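Local coordinates for multiple antibiotic resistance protein MarR (Escherichia coli, PDB 1JGS) that represses transcription of the marRAB operon by binding its marO operator, so controlling genes of antibiotic resistance and oxidative stress, at residues E4-L8 with G9-H13. Numbering follows the deposited sequence.
Sequences EIIPL and GRLIH
I6 and R10 meet where the extended N-terminal arm of MarR turns into helix 8-27, and the methyl CG2 of I6 is the piece shared by two helix residues. Anti to the backbone N of I6, the methyl points at the first turn and packs 3.7 Å from L11 CD2; it also sits over the centre of one face of the R10 guanidinium, 4.0 Å above its plane. R10 can be followed outward atom by atom. Its CB rests 3.7 Å from P7 O and 3.9 Å from I6 CG2; CD lies 3.8 Å from CG of the P7 ring; NE and CZ then pass the I6 methyl, and NH1 ends near P7 CD. A bend at chi3 (56°) folds the chain back toward the arm, laying one face of the flat group on I6, while P7 CD stands oblique to its plane. L11 crosses I6 at about a right angle, with CD2 on the I6 side chain and CD1 against I6 O. P7 is the N-cap residue, and its carbonyl accepts the first helical bond, from L11 N (3.2 Å). One residue on, I12 N reaches L8 O at 2.8 Å. L8 and I12 also touch through their side chains, L8 CG lying 3.8 Å from I12 CD1. The L8–I12 and I6–L11 pairs are buried apolar contacts, and the second subunit adds to both: L129 packs on L8, V15 on I12, E130 on L11 and K134 on I6, all four from that other chain. K134 of the second subunit also donates a hydrogen bond to E4 O. The start of helix 8-27 thus belongs to the dimer interface, touching helix 126-134 and helix 8-27 of the partner.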
loop_
_atom_site.group_PDB
_atom_site.type_symbol
_atom_site.label_atom_id
_atom_site.label_comp_id
_atom_site.label_asym_id
_atom_site.label_seq_id
_atom_site.Cartn_x
_atom_site.Cartn_y
_atom_site.Cartn_z
ATOM N N GLU A 4 5.955 23.543 -6.089
ATOM C CA GLU A 4 6.678 22.912 -4.991
ATOM C C GLU A 4 7.445 21.691 -5.488
ATOM O O GLU A 4 6.931 20.911 -6.286
ATOM C CB GLU A 4 5.692 22.496 -3.893
ATOM C CG GLU A 4 6.240 22.663 -2.491
ATOM C CD GLU A 4 6.710 24.084 -2.219
ATOM O OE1 GLU A 4 5.920 25.032 -2.413
ATOM O OE2 GLU A 4 7.875 24.250 -1.805
ATOM N N ILE A 5 8.679 21.530 -5.018
ATOM C CA ILE A 5 9.494 20.395 -5.433
ATOM C C ILE A 5 9.288 19.200 -4.512
ATOM O O ILE A 5 9.994 19.023 -3.517
ATOM C CB ILE A 5 10.994 20.751 -5.461
ATOM C CG1 ILE A 5 11.238 21.875 -6.470
ATOM C CG2 ILE A 5 11.821 19.520 -5.841
ATOM C CD1 ILE A 5 12.635 22.448 -6.408
ATOM N N ILE A 6 8.300 18.385 -4.860
ATOM C CA ILE A 6 7.973 17.191 -4.101
ATOM C C ILE A 6 8.764 16.054 -4.736
ATOM O O ILE A 6 8.693 15.836 -5.954
ATOM C CB ILE A 6 6.454 16.897 -4.190
ATOM C CG1 ILE A 6 5.670 18.123 -3.697
ATOM C CG2 ILE A 6 6.102 15.665 -3.366
ATOM C CD1 ILE A 6 4.198 18.133 -4.105
ATOM N N PRO A 7 9.554 15.328 -3.926
ATOM C CA PRO A 7 10.365 14.208 -4.418
ATOM C C PRO A 7 9.500 13.050 -4.934
ATOM O O PRO A 7 8.435 12.765 -4.383
ATOM C CB PRO A 7 11.193 13.827 -3.192
ATOM C CG PRO A 7 10.247 14.128 -2.055
ATOM C CD PRO A 7 9.691 15.474 -2.465
ATOM N N LEU A 8 9.979 12.389 -5.984
ATOM C CA LEU A 8 9.278 11.273 -6.618
ATOM C C LEU A 8 8.610 10.312 -5.628
ATOM O O LEU A 8 7.399 10.048 -5.723
ATOM C CB LEU A 8 10.262 10.504 -7.506
ATOM C CG LEU A 8 9.795 9.281 -8.286
ATOM C CD1 LEU A 8 8.727 9.664 -9.303
ATOM C CD2 LEU A 8 10.999 8.676 -8.988
ATOM N N GLY A 9 9.402 9.796 -4.686
ATOM C CA GLY A 9 8.885 8.874 -3.687
ATOM C C GLY A 9 7.550 9.283 -3.093
ATOM O O GLY A 9 6.604 8.494 -3.080
ATOM N N ARG A 10 7.464 10.512 -2.592
ATOM C CA ARG A 10 6.219 10.991 -2.004
ATOM C C ARG A 10 5.120 11.115 -3.058
ATOM O O ARG A 10 3.957 10.827 -2.778
ATOM C CB ARG A 10 6.436 12.340 -1.315
ATOM C CG ARG A 10 7.085 12.249 0.061
ATOM C CD ARG A 10 7.482 13.635 0.557
ATOM N NE ARG A 10 6.354 14.568 0.576
ATOM C CZ ARG A 10 6.478 15.891 0.654
ATOM N NH1 ARG A 10 7.683 16.447 0.718
ATOM N NH2 ARG A 10 5.399 16.662 0.667
ATOM N N LEU A 11 5.480 11.542 -4.270
ATOM C CA LEU A 11 4.483 11.676 -5.326
ATOM C C LEU A 11 3.889 10.309 -5.664
ATOM O O LEU A 11 2.680 10.184 -5.828
ATOM C CB LEU A 11 5.086 12.314 -6.585
ATOM C CG LEU A 11 5.396 13.815 -6.531
ATOM C CD1 LEU A 11 6.015 14.280 -7.853
ATOM C CD2 LEU A 11 4.118 14.575 -6.253
ATOM N N ILE A 12 4.745 9.297 -5.791
ATOM C CA ILE A 12 4.289 7.939 -6.084
ATOM C C ILE A 12 3.349 7.516 -4.950
ATOM O O ILE A 12 2.328 6.863 -5.182
ATOM C CB ILE A 12 5.468 6.938 -6.137
ATOM C CG1 ILE A 12 6.348 7.226 -7.355
ATOM C CG2 ILE A 12 4.947 5.518 -6.227
ATOM C CD1 ILE A 12 7.594 6.343 -7.421
ATOM N N HIS A 13 3.703 7.904 -3.728
ATOM C CA HIS A 13 2.910 7.581 -2.553
ATOM C C HIS A 13 1.540 8.215 -2.705
ATOM O O HIS A 13 0.529 7.521 -2.837
ATOM C CB HIS A 13 3.604 8.121 -1.305
ATOM C CG HIS A 13 2.826 7.936 -0.041
ATOM N ND1 HIS A 13 2.388 6.704 0.393
ATOM C CD2 HIS A 13 2.443 8.824 0.907
ATOM C CE1 HIS A 13 1.771 6.839 1.553
ATOM N NE2 HIS A 13 1.792 8.117 1.888
#